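Local coordinates for protein metallo-carboxypeptidase (Pseudomonas aeruginosa, PDB 4A39) that is a zinc-dependent metallocarboxypeptidase of the M14 family, probably removing C-terminal residues from peptides or proteins, at residues 172-183 with 264-274; 78-86 with 97-107. One frame throughout, in Å; residues are numbered along the deposited sequence.

Following the chain from the N terminus, contact 2 closes first. Residues 78-86, in the loop between strands 65-69 and 87-89, meet residues 97-107 after only ten intervening residues, within the all-beta N-terminal region. Contact 1 opens later and spans much more chain: residues 172-183 return to 264-274 after 80 residues, nearly half of them helical, and pair two neighbouring parallel strands of the catalytic sheet. The two contacts lie in series, neither nested nor crossed. The centres of contact 1 and contact 2 are about 29 Å apart, and the two do not touch. Contact 1 builds the zinc site, while contact 2 ties a loop of the N-terminal region to its own sheet.

Contact 1 of 2, residues 172-183 with 264-274; sequences KLWVIAQQHPGE and HGVDLFLDIHG. With ZN (zinc ion), chain C; GEM ((2-guanidinoethylmercapto)succinic acid), chain D.
Strand 172-177 and the loop after it, with the neighbouring parallel strand 268-274 of the M14 carboxypeptidase sheet, carry the protein ligands of the catalytic zinc. Ile176 O accepts Ile272 N (2.9 Å) between the strands. His180 ND1, both oxygens of Glu183 and inhibitor O13 bind the ion; His273 ND1 lies 2.2 Å from the zinc. Glu183 OE1 also accepts Gly274 N-H (2.9 Å) from well above the carboxylate plane. Asp271, its CG anti to the backbone N (chi1 -173°), turns its carboxylate to His273 and Gln179. His273 NE2 donates to Asp271 OD2 at 2.6 Å, in the ring plane but well above the carboxylate plane. Gln179 NE2, also bonded to Asn240, meets Asp271 OD1 on its syn side, tilted out of the carboxylate plane (3.1 Å). Inhibitor S7 sits over the centre of one His273 face. At the far end Trp174 NE1 donates to Gly265 O (2.9 Å), with Val266 CG2 over its five-membered ring. Asp267 OD2 takes Lys172 N through its anti lone pair (2.8 Å) and salt-bridges Lys172 NZ; OD1 pairs with Arg388. The bond to Asp271, together with the ND1-zinc bond, fixes the rotation of the His273 ring, and the negative charge of Asp271 would probably make ND1 a stronger donor to zinc.

Contact 2 of 2, residues 78-86 with 97-107; sequences SHAWSGYQA and RVPSQYDADGL
Residues 78-86 lie as a connecting loop against the strand and hairpin of 97-107 in the N-terminal beta region, with an aromatic contact at one end and hydrogen bonds to the loop backbone at the other. At the aromatic end Trp81 CB sits over one face of the Tyr102 ring, 3.5 Å from its centroid, a CH-pi contact. The indole follows at a slant, its five-membered ring turned 36° from the phenol. Tyr102 reaches the loop at Trp81 because its CG stands opposite the backbone N (chi1 180°); its OH bonds a water at 2.8 Å, lying in the ring plane, and this water has a weak link to Ser78 OG. Leu107 CD2 meets Trp81 CZ3 at 3.7 Å, crossing the indole at about a right angle, and comes up to the edge of the Tyr84 ring. Trp81 NE1 is bonded to Ser75 and Ala72, and Tyr84 OH to Tyr122 O.

At the other end the backbone of Ala86 is gripped twice: its N donates to Ser100 OG (3.0 Å), and its O accepts Val98 N (3.0 Å). Ser100 OG in turn gives its proton to Val98 O at 2.9 Å, so one hydroxyl bridges both segments. Arg97, bent at chi2, swings NH1 back to Gln85 O, a 2.8 Å bond in the carbonyl plane. The same nitrogen lies 3.5 Å from Tyr84 CE1, with ring and guanidinium planes 66° apart. Further bonds carry the guanidinium to Phe351, Thr362 and Trp364 carbonyls, joining this region to the catalytic part. The arrangement is that of a loop leading through a type II turn, Trp81 to Tyr84, into strand 87-89 beside the antiparallel hairpin of 96-103 and 106-111, whose type I turn runs from Asp103 to Gly106.

Contact 1 of 2, residues 172-183 with 264-274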
loop_
_atom_site.group_PDB
_atom_site.type_symbol
_atom_site.label_atom_id
_atom_site.label_comp_id
_atom_site.label_asym_id
_atom_site.label_seq_id
_atom_site.Cartn_x
_atom_site.Cartn_y
_atom_site.Cartn_z
ATOM N N LYS A 172 -6.411 -21.294 3.905
ATOM C CA LYS A 172 -6.963 -20.010 3.472
ATOM C C LYS A 172 -5.903 -18.942 3.692
ATOM O O LYS A 172 -5.588 -18.603 4.831
ATOM C CB LYS A 172 -8.211 -19.645 4.284
ATOM C CG LYS A 172 -9.371 -20.610 4.133
ATOM C CD LYS A 172 -9.072 -21.953 4.763
ATOM C CE LYS A 172 -9.186 -21.903 6.273
ATOM N NZ LYS A 172 -8.980 -23.265 6.847
ATOM N N LEU A 173 -5.354 -18.416 2.600
ATOM C CA LEU A 173 -4.310 -17.399 2.692
ATOM C C LEU A 173 -4.883 -16.025 2.358
ATOM O O LEU A 173 -5.286 -15.768 1.220
ATOM C CB LEU A 173 -3.171 -17.741 1.730
ATOM C CG LEU A 173 -2.714 -19.203 1.705
ATOM C CD1 LEU A 173 -1.493 -19.308 0.811
ATOM C CD2 LEU A 173 -2.397 -19.703 3.107
ATOM N N TRP A 174 -4.908 -15.147 3.357
ATOM C CA TRP A 174 -5.453 -13.806 3.194
ATOM C C TRP A 174 -4.440 -12.694 2.979
ATOM O O TRP A 174 -3.422 -12.607 3.676
ATOM C CB TRP A 174 -6.300 -13.435 4.413
ATOM C CG TRP A 174 -7.546 -14.241 4.581
ATOM C CD1 TRP A 174 -7.640 -15.570 4.890
ATOM C CD2 TRP A 174 -8.887 -13.755 4.478
ATOM N NE1 TRP A 174 -8.964 -15.941 4.988
ATOM C CE2 TRP A 174 -9.749 -14.845 4.741
ATOM C CE3 TRP A 174 -9.446 -12.501 4.188
ATOM C CZ2 TRP A 174 -11.143 -14.718 4.724
ATOM C CZ3 TRP A 174 -10.833 -12.375 4.171
ATOM C CH2 TRP A 174 -11.666 -13.480 4.439
ATOM N N VAL A 175 -4.751 -11.829 2.021
ATOM C CA VAL A 175 -3.916 -10.673 1.719
ATOM C C VAL A 175 -4.834 -9.481 1.463
ATOM O O VAL A 175 -5.666 -9.528 0.551
ATOM C CB VAL A 175 -3.065 -10.900 0.457
ATOM C CG1 VAL A 175 -2.153 -9.704 0.228
ATOM C CG2 VAL A 175 -2.247 -12.171 0.610
ATOM N N ILE A 176 -4.704 -8.439 2.282
ATOM C CA ILE A 176 -5.508 -7.230 2.108
ATOM C C ILE A 176 -4.562 -6.044 1.933
ATOM O O ILE A 176 -3.433 -6.051 2.444
ATOM C CB ILE A 176 -6.468 -6.984 3.304
ATOM C CG1 ILE A 176 -5.685 -6.600 4.556
ATOM C CG2 ILE A 176 -7.303 -8.241 3.559
ATOM C CD1 ILE A 176 -6.573 -6.239 5.725
ATOM N N ALA A 177 -5.021 -5.022 1.220
ATOM C CA ALA A 177 -4.155 -3.882 0.944
ATOM C C ALA A 177 -4.759 -2.493 1.070
ATOM O O ALA A 177 -5.968 -2.296 0.955
ATOM C CB ALA A 177 -3.567 -4.035 -0.455
ATOM N N GLN A 178 -3.864 -1.537 1.292
ATOM C CA GLN A 178 -4.172 -0.117 1.384
ATOM C C GLN A 178 -5.250 0.347 2.356
ATOM O O GLN A 178 -6.139 1.117 1.985
ATOM C CB GLN A 178 -4.464 0.427 -0.029
ATOM C CG GLN A 178 -3.755 1.757 -0.339
ATOM C CD GLN A 178 -3.799 2.127 -1.816
ATOM O OE1 GLN A 178 -3.488 1.308 -2.675
ATOM N NE2 GLN A 178 -4.171 3.374 -2.114
ATOM N N GLN A 179 -5.180 -0.120 3.600
ATOM C CA GLN A 179 -6.124 0.340 4.616
ATOM C C GLN A 179 -5.908 1.846 4.770
ATOM O O GLN A 179 -6.835 2.592 5.081
ATOM C CB GLN A 179 -5.867 -0.332 5.957
ATOM C CG GLN A 179 -6.359 -1.753 6.065
ATOM C CD GLN A 179 -6.308 -2.225 7.498
ATOM O OE1 GLN A 179 -7.175 -1.877 8.308
ATOM N NE2 GLN A 179 -5.275 -2.992 7.834
ATOM N N HIS A 180 -4.664 2.279 4.581
ATOM C CA HIS A 180 -4.317 3.699 4.646
ATOM C C HIS A 180 -4.268 4.125 3.181
ATOM O O HIS A 180 -3.388 3.704 2.429
ATOM C CB HIS A 180 -2.967 3.865 5.343
ATOM C CG HIS A 180 -3.001 3.477 6.789
ATOM N ND1 HIS A 180 -2.046 2.673 7.371
ATOM C CD2 HIS A 180 -3.887 3.775 7.768
ATOM C CE1 HIS A 180 -2.341 2.492 8.646
ATOM N NE2 HIS A 180 -3.454 3.149 8.912
ATOM N N PRO A 181 -5.223 4.976 2.763
ATOM C CA PRO A 181 -5.349 5.468 1.387
ATOM C C PRO A 181 -4.131 6.034 0.676
ATOM O O PRO A 181 -3.995 5.866 -0.537
ATOM C CB PRO A 181 -6.492 6.477 1.487
ATOM C CG PRO A 181 -6.322 7.031 2.863
ATOM C CD PRO A 181 -6.075 5.767 3.671
ATOM N N GLY A 182 -3.247 6.696 1.414
ATOM C CA GLY A 182 -2.075 7.275 0.781
ATOM C C GLY A 182 -0.969 6.298 0.427
ATOM O O GLY A 182 -0.018 6.658 -0.273
ATOM N N GLU A 183 -1.085 5.057 0.889
ATOM C CA GLU A 183 -0.048 4.057 0.636
ATOM C C GLU A 183 -0.320 3.277 -0.643
ATOM O O GLU A 183 -0.503 2.060 -0.634
ATOM C CB GLU A 183 0.062 3.142 1.865
ATOM C CG GLU A 183 0.647 3.885 3.072
ATOM C CD GLU A 183 0.357 3.225 4.409
ATOM O OE1 GLU A 183 0.187 1.986 4.447
ATOM O OE2 GLU A 183 0.317 3.954 5.428
ATOM N N HIS A 264 -14.958 -18.049 6.925
ATOM C CA HIS A 264 -14.118 -18.943 6.143
ATOM C C HIS A 264 -12.857 -19.446 6.826
ATOM O O HIS A 264 -12.331 -20.490 6.438
ATOM C CB HIS A 264 -13.738 -18.289 4.812
ATOM C CG HIS A 264 -14.908 -17.804 4.021
ATOM N ND1 HIS A 264 -15.492 -16.573 4.227
ATOM C CD2 HIS A 264 -15.615 -18.397 3.034
ATOM C CE1 HIS A 264 -16.504 -16.425 3.392
ATOM N NE2 HIS A 264 -16.598 -17.516 2.655
ATOM N N GLY A 265 -12.358 -18.728 7.825
ATOM C CA GLY A 265 -11.147 -19.156 8.513
ATOM C C GLY A 265 -9.927 -18.505 7.894
ATOM O O GLY A 265 -9.975 -18.064 6.739
ATOM N N VAL A 266 -8.838 -18.451 8.660
ATOM C CA VAL A 266 -7.594 -17.826 8.219
ATOM C C VAL A 266 -6.366 -18.650 8.619
ATOM O O VAL A 266 -6.216 -19.020 9.781
ATOM C CB VAL A 266 -7.441 -16.412 8.844
ATOM C CG1 VAL A 266 -6.166 -15.752 8.338
ATOM C CG2 VAL A 266 -8.659 -15.553 8.515
ATOM N N ASP A 267 -5.484 -18.920 7.655
ATOM C CA ASP A 267 -4.267 -19.685 7.927
ATOM C C ASP A 267 -2.999 -18.886 7.611
ATOM O O ASP A 267 -1.882 -19.357 7.821
ATOM C CB ASP A 267 -4.283 -20.998 7.136
ATOM C CG ASP A 267 -5.485 -21.862 7.480
ATOM O OD1 ASP A 267 -5.641 -22.213 8.671
ATOM O OD2 ASP A 267 -6.273 -22.182 6.567
ATOM N N LEU A 268 -3.189 -17.670 7.114
ATOM C CA LEU A 268 -2.091 -16.770 6.774
ATOM C C LEU A 268 -2.702 -15.401 6.544
ATOM O O LEU A 268 -3.775 -15.295 5.946
ATOM C CB LEU A 268 -1.386 -17.209 5.489
ATOM C CG LEU A 268 -0.355 -16.189 4.989
ATOM C CD1 LEU A 268 0.968 -16.413 5.702
ATOM C CD2 LEU A 268 -0.178 -16.316 3.491
ATOM N N PHE A 269 -2.030 -14.356 7.012
ATOM C CA PHE A 269 -2.545 -13.006 6.824
ATOM C C PHE A 269 -1.445 -11.997 6.547
ATOM O O PHE A 269 -0.516 -11.850 7.339
ATOM C CB PHE A 269 -3.325 -12.549 8.057
ATOM C CG PHE A 269 -3.849 -11.142 7.952
ATOM C CD1 PHE A 269 -4.819 -10.814 7.005
ATOM C CD2 PHE A 269 -3.361 -10.143 8.784
ATOM C CE1 PHE A 269 -5.291 -9.507 6.891
ATOM C CE2 PHE A 269 -3.825 -8.830 8.680
ATOM C CZ PHE A 269 -4.792 -8.511 7.735
ATOM N N LEU A 270 -1.556 -11.307 5.417
ATOM C CA LEU A 270 -0.587 -10.283 5.053
ATOM C C LEU A 270 -1.354 -8.978 4.848
ATOM O O LEU A 270 -2.297 -8.925 4.055
ATOM C CB LEU A 270 0.150 -10.664 3.764
ATOM C CG LEU A 270 0.964 -11.963 3.790
ATOM C CD1 LEU A 270 1.625 -12.179 2.436
ATOM C CD2 LEU A 270 2.018 -11.889 4.888
ATOM N N ASP A 271 -0.950 -7.941 5.578
ATOM C CA ASP A 271 -1.573 -6.619 5.512
ATOM C C ASP A 271 -0.546 -5.728 4.807
ATOM O O ASP A 271 0.506 -5.431 5.360
ATOM C CB ASP A 271 -1.863 -6.153 6.948
ATOM C CG ASP A 271 -2.656 -4.863 7.012
ATOM O OD1 ASP A 271 -3.317 -4.494 6.018
ATOM O OD2 ASP A 271 -2.625 -4.223 8.081
ATOM N N ILE A 272 -0.858 -5.313 3.580
ATOM C CA ILE A 272 0.070 -4.519 2.775
ATOM C C ILE A 272 0.001 -3.012 3.014
ATOM O O ILE A 272 -1.047 -2.389 2.818
ATOM C CB ILE A 272 -0.133 -4.806 1.269
ATOM C CG1 ILE A 272 -0.317 -6.314 1.035
ATOM C CG2 ILE A 272 1.082 -4.316 0.483
ATOM C CD1 ILE A 272 0.830 -7.185 1.554
ATOM N N HIS A 273 1.142 -2.443 3.412
ATOM C CA HIS A 273 1.286 -1.020 3.737
ATOM C C HIS A 273 2.525 -0.386 3.099
ATOM O O HIS A 273 3.291 -1.033 2.390
ATOM C CB HIS A 273 1.434 -0.834 5.253
ATOM C CG HIS A 273 0.208 -1.164 6.048
ATOM N ND1 HIS A 273 -0.568 -0.195 6.648
ATOM C CD2 HIS A 273 -0.347 -2.351 6.388
ATOM C CE1 HIS A 273 -1.545 -0.770 7.325
ATOM N NE2 HIS A 273 -1.435 -2.079 7.184
ATOM N N GLY A 274 2.709 0.898 3.394
ATOM C CA GLY A 274 3.861 1.636 2.907
ATOM C C GLY A 274 4.367 2.507 4.042
ATOM O O GLY A 274 3.568 3.051 4.805
HETATM ZN ZN ZN C . -0.235 1.937 6.618
HETATM C C8 GEM D . 1.501 0.554 10.752
HETATM S S7 GEM D . 1.007 -1.018 9.956
HETATM C C6 GEM D . 1.815 -2.225 11.070
HETATM C C5 GEM D . 3.091 -1.715 11.746
HETATM N N3 GEM D . 2.766 -0.708 12.765
HETATM C C1 GEM D . 3.012 -0.970 14.048
HETATM N N4 GEM D . 3.536 -2.145 14.389
HETATM N N2 GEM D . 2.730 -0.074 14.988
HETATM C C9 GEM D . 0.282 1.382 11.164
HETATM O O14 GEM D . -0.849 0.865 11.018
HETATM O O15 GEM D . 0.508 2.522 11.620
HETATM C C10 GEM D . 2.421 1.365 9.837
HETATM C C11 GEM D . 1.727 1.754 8.529
HETATM O O12 GEM D . 2.318 1.482 7.460
HETATM O O13 GEM D . 0.626 2.334 8.627
HETATM O O HOH W 1 -3.241 -2.183 4.498
HETATM O O HOH W 2 -2.256 0.594 3.972
#

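Contact 2 of 2, residues 78-86 with 97-107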
loop_
_atom_site.group_PDB
_atom_site.type_symbol
_atom_site.label_atom_id
_atom_site.label_comp_id
_atom_site.label_asym_id
_atom_site.label_seq_id
_atom_site.Cartn_x
_atom_site.Cartn_y
_atom_site.Cartn_z
ATOM N N SER A 78 6.477 14.294 9.304
ATOM C CA SER A 78 7.379 15.322 8.807
ATOM C C SER A 78 8.859 14.970 8.841
ATOM O O SER A 78 9.640 15.516 8.062
ATOM C CB SER A 78 7.146 16.637 9.561
ATOM O OG SER A 78 7.388 16.501 10.950
ATOM N N HIS A 79 9.259 14.066 9.730
ATOM C CA HIS A 79 10.668 13.695 9.785
ATOM C C HIS A 79 11.031 12.808 8.597
ATOM O O HIS A 79 12.206 12.629 8.284
ATOM C CB HIS A 79 10.996 12.973 11.098
ATOM C CG HIS A 79 12.443 12.605 11.238
ATOM N ND1 HIS A 79 13.018 11.567 10.538
ATOM C CD2 HIS A 79 13.438 13.164 11.967
ATOM C CE1 HIS A 79 14.306 11.502 10.828
ATOM N NE2 HIS A 79 14.586 12.460 11.693
ATOM N N ALA A 80 10.019 12.278 7.916
ATOM C CA ALA A 80 10.260 11.401 6.773
ATOM C C ALA A 80 10.558 12.138 5.471
ATOM O O ALA A 80 10.847 11.503 4.455
ATOM C CB ALA A 80 9.070 10.469 6.572
ATOM N N TRP A 81 10.491 13.468 5.485
ATOM C CA TRP A 81 10.753 14.232 4.265
ATOM C C TRP A 81 12.230 14.249 3.901
ATOM O O TRP A 81 12.585 14.385 2.730
ATOM C CB TRP A 81 10.251 15.673 4.399
ATOM C CG TRP A 81 8.754 15.808 4.491
ATOM C CD1 TRP A 81 8.045 16.351 5.524
ATOM C CD2 TRP A 81 7.788 15.418 3.501
ATOM N NE1 TRP A 81 6.698 16.325 5.243
ATOM C CE2 TRP A 81 6.511 15.759 4.010
ATOM C CE3 TRP A 81 7.875 14.815 2.238
ATOM C CZ2 TRP A 81 5.328 15.518 3.297
ATOM C CZ3 TRP A 81 6.696 14.574 1.529
ATOM C CH2 TRP A 81 5.439 14.927 2.064
ATOM N N SER A 82 13.089 14.122 4.903
ATOM C CA SER A 82 14.524 14.111 4.660
ATOM C C SER A 82 14.882 12.880 3.827
ATOM O O SER A 82 14.531 11.755 4.184
ATOM C CB SER A 82 15.285 14.090 5.988
ATOM O OG SER A 82 16.684 14.050 5.772
ATOM N N GLY A 83 15.562 13.104 2.707
ATOM C CA GLY A 83 15.957 12.005 1.846
ATOM C C GLY A 83 14.894 11.577 0.850
ATOM O O GLY A 83 15.117 10.673 0.040
ATOM N N TYR A 84 13.733 12.217 0.910
ATOM C CA TYR A 84 12.640 11.884 0.002
ATOM C C TYR A 84 12.671 12.731 -1.266
ATOM O O TYR A 84 12.836 13.951 -1.208
ATOM C CB TYR A 84 11.285 12.077 0.689
ATOM C CG TYR A 84 10.130 11.960 -0.279
ATOM C CD1 TYR A 84 9.686 10.714 -0.719
ATOM C CD2 TYR A 84 9.551 13.099 -0.837
ATOM C CE1 TYR A 84 8.699 10.606 -1.707
ATOM C CE2 TYR A 84 8.569 13.004 -1.818
ATOM C CZ TYR A 84 8.152 11.759 -2.252
ATOM O OH TYR A 84 7.210 11.679 -3.248
ATOM N N GLN A 85 12.500 12.071 -2.407
ATOM C CA GLN A 85 12.478 12.743 -3.701
ATOM C C GLN A 85 11.080 12.578 -4.293
ATOM O O GLN A 85 10.587 11.457 -4.415
ATOM C CB GLN A 85 13.505 12.116 -4.652
ATOM C CG GLN A 85 14.940 12.086 -4.127
ATOM C CD GLN A 85 15.478 13.464 -3.787
ATOM O OE1 GLN A 85 15.550 13.849 -2.617
ATOM N NE2 GLN A 85 15.851 14.217 -4.811
ATOM N N ALA A 86 10.447 13.694 -4.651
ATOM C CA ALA A 86 9.105 13.674 -5.232
ATOM C C ALA A 86 9.079 12.946 -6.573
ATOM O O ALA A 86 10.086 12.889 -7.274
ATOM C CB ALA A 86 8.599 15.099 -5.417
ATOM N N ARG A 97 11.678 10.327 -10.537
ATOM C CA ARG A 97 11.990 11.125 -9.355
ATOM C C ARG A 97 12.655 12.438 -9.766
ATOM O O ARG A 97 13.361 12.497 -10.778
ATOM C CB ARG A 97 12.928 10.341 -8.427
ATOM C CG ARG A 97 12.345 9.033 -7.885
ATOM C CD ARG A 97 11.369 9.271 -6.734
ATOM N NE ARG A 97 10.724 8.020 -6.327
ATOM C CZ ARG A 97 10.220 7.794 -5.117
ATOM N NH1 ARG A 97 10.283 8.731 -4.179
ATOM N NH2 ARG A 97 9.649 6.627 -4.841
ATOM N N VAL A 98 12.421 13.487 -8.983
ATOM C CA VAL A 98 13.003 14.799 -9.253
ATOM C C VAL A 98 13.773 15.300 -8.033
ATOM O O VAL A 98 13.451 14.954 -6.897
ATOM C CB VAL A 98 11.915 15.836 -9.622
ATOM C CG1 VAL A 98 11.265 15.459 -10.949
ATOM C CG2 VAL A 98 10.865 15.911 -8.515
ATOM N N PRO A 99 14.811 16.120 -8.256
ATOM C CA PRO A 99 15.625 16.667 -7.166
ATOM C C PRO A 99 14.760 17.325 -6.094
ATOM O O PRO A 99 13.966 18.223 -6.389
ATOM C CB PRO A 99 16.524 17.674 -7.882
ATOM C CG PRO A 99 16.720 17.045 -9.222
ATOM C CD PRO A 99 15.323 16.555 -9.567
ATOM N N SER A 100 14.920 16.883 -4.851
ATOM C CA SER A 100 14.135 17.425 -3.747
ATOM C C SER A 100 14.994 17.672 -2.511
ATOM O O SER A 100 15.995 16.989 -2.297
ATOM C CB SER A 100 13.006 16.452 -3.392
ATOM O OG SER A 100 12.279 16.078 -4.551
ATOM N N GLN A 101 14.598 18.660 -1.709
ATOM C CA GLN A 101 15.305 18.990 -0.473
ATOM C C GLN A 101 14.260 19.330 0.582
ATOM O O GLN A 101 13.126 19.683 0.249
ATOM C CB GLN A 101 16.219 20.205 -0.655
ATOM C CG GLN A 101 17.090 20.202 -1.897
ATOM C CD GLN A 101 16.335 20.633 -3.138
ATOM O OE1 GLN A 101 15.553 21.590 -3.104
ATOM N NE2 GLN A 101 16.580 19.945 -4.246
ATOM N N TYR A 102 14.647 19.237 1.850
ATOM C CA TYR A 102 13.742 19.540 2.949
ATOM C C TYR A 102 14.387 20.434 4.009
ATOM O O TYR A 102 15.488 20.153 4.486
ATOM C CB TYR A 102 13.263 18.236 3.608
ATOM C CG TYR A 102 12.317 18.450 4.773
ATOM C CD1 TYR A 102 11.046 18.987 4.575
ATOM C CD2 TYR A 102 12.702 18.133 6.075
ATOM C CE1 TYR A 102 10.177 19.206 5.650
ATOM C CE2 TYR A 102 11.844 18.347 7.155
ATOM C CZ TYR A 102 10.587 18.883 6.936
ATOM O OH TYR A 102 9.741 19.096 8.003
ATOM N N ASP A 103 13.702 21.518 4.360
ATOM C CA ASP A 103 14.177 22.429 5.398
ATOM C C ASP A 103 12.984 23.049 6.128
ATOM O O ASP A 103 11.849 22.618 5.942
ATOM C CB ASP A 103 15.087 23.522 4.817
ATOM C CG ASP A 103 14.425 24.324 3.720
ATOM O OD1 ASP A 103 13.197 24.530 3.788
ATOM O OD2 ASP A 103 15.140 24.766 2.794
ATOM N N ALA A 104 13.236 24.055 6.958
ATOM C CA ALA A 104 12.169 24.686 7.724
ATOM C C ALA A 104 11.072 25.302 6.865
ATOM O O ALA A 104 9.951 25.500 7.338
ATOM C CB ALA A 104 12.751 25.744 8.656
ATOM N N ASP A 105 11.389 25.598 5.607
ATOM C CA ASP A 105 10.418 26.206 4.703
ATOM C C ASP A 105 9.500 25.171 4.048
ATOM O O ASP A 105 8.481 25.526 3.447
ATOM C CB ASP A 105 11.143 27.023 3.629
ATOM C CG ASP A 105 10.187 27.820 2.760
ATOM O OD1 ASP A 105 9.308 28.505 3.323
ATOM O OD2 ASP A 105 10.317 27.768 1.518
ATOM N N GLY A 106 9.864 23.897 4.167
ATOM C CA GLY A 106 9.045 22.836 3.603
ATOM C C GLY A 106 9.776 21.930 2.629
ATOM O O GLY A 106 11.003 21.956 2.551
ATOM N N LEU A 107 9.020 21.113 1.896
ATOM C CA LEU A 107 9.612 20.220 0.902
ATOM C C LEU A 107 9.744 21.008 -0.389
ATOM O O LEU A 107 8.794 21.664 -0.815
ATOM C CB LEU A 107 8.716 19.001 0.642
ATOM C CG LEU A 107 9.252 18.016 -0.408
ATOM C CD1 LEU A 107 10.413 17.231 0.186
ATOM C CD2 LEU A 107 8.157 17.068 -0.860
HETATM O O HOH W 3 10.366 17.985 10.478
#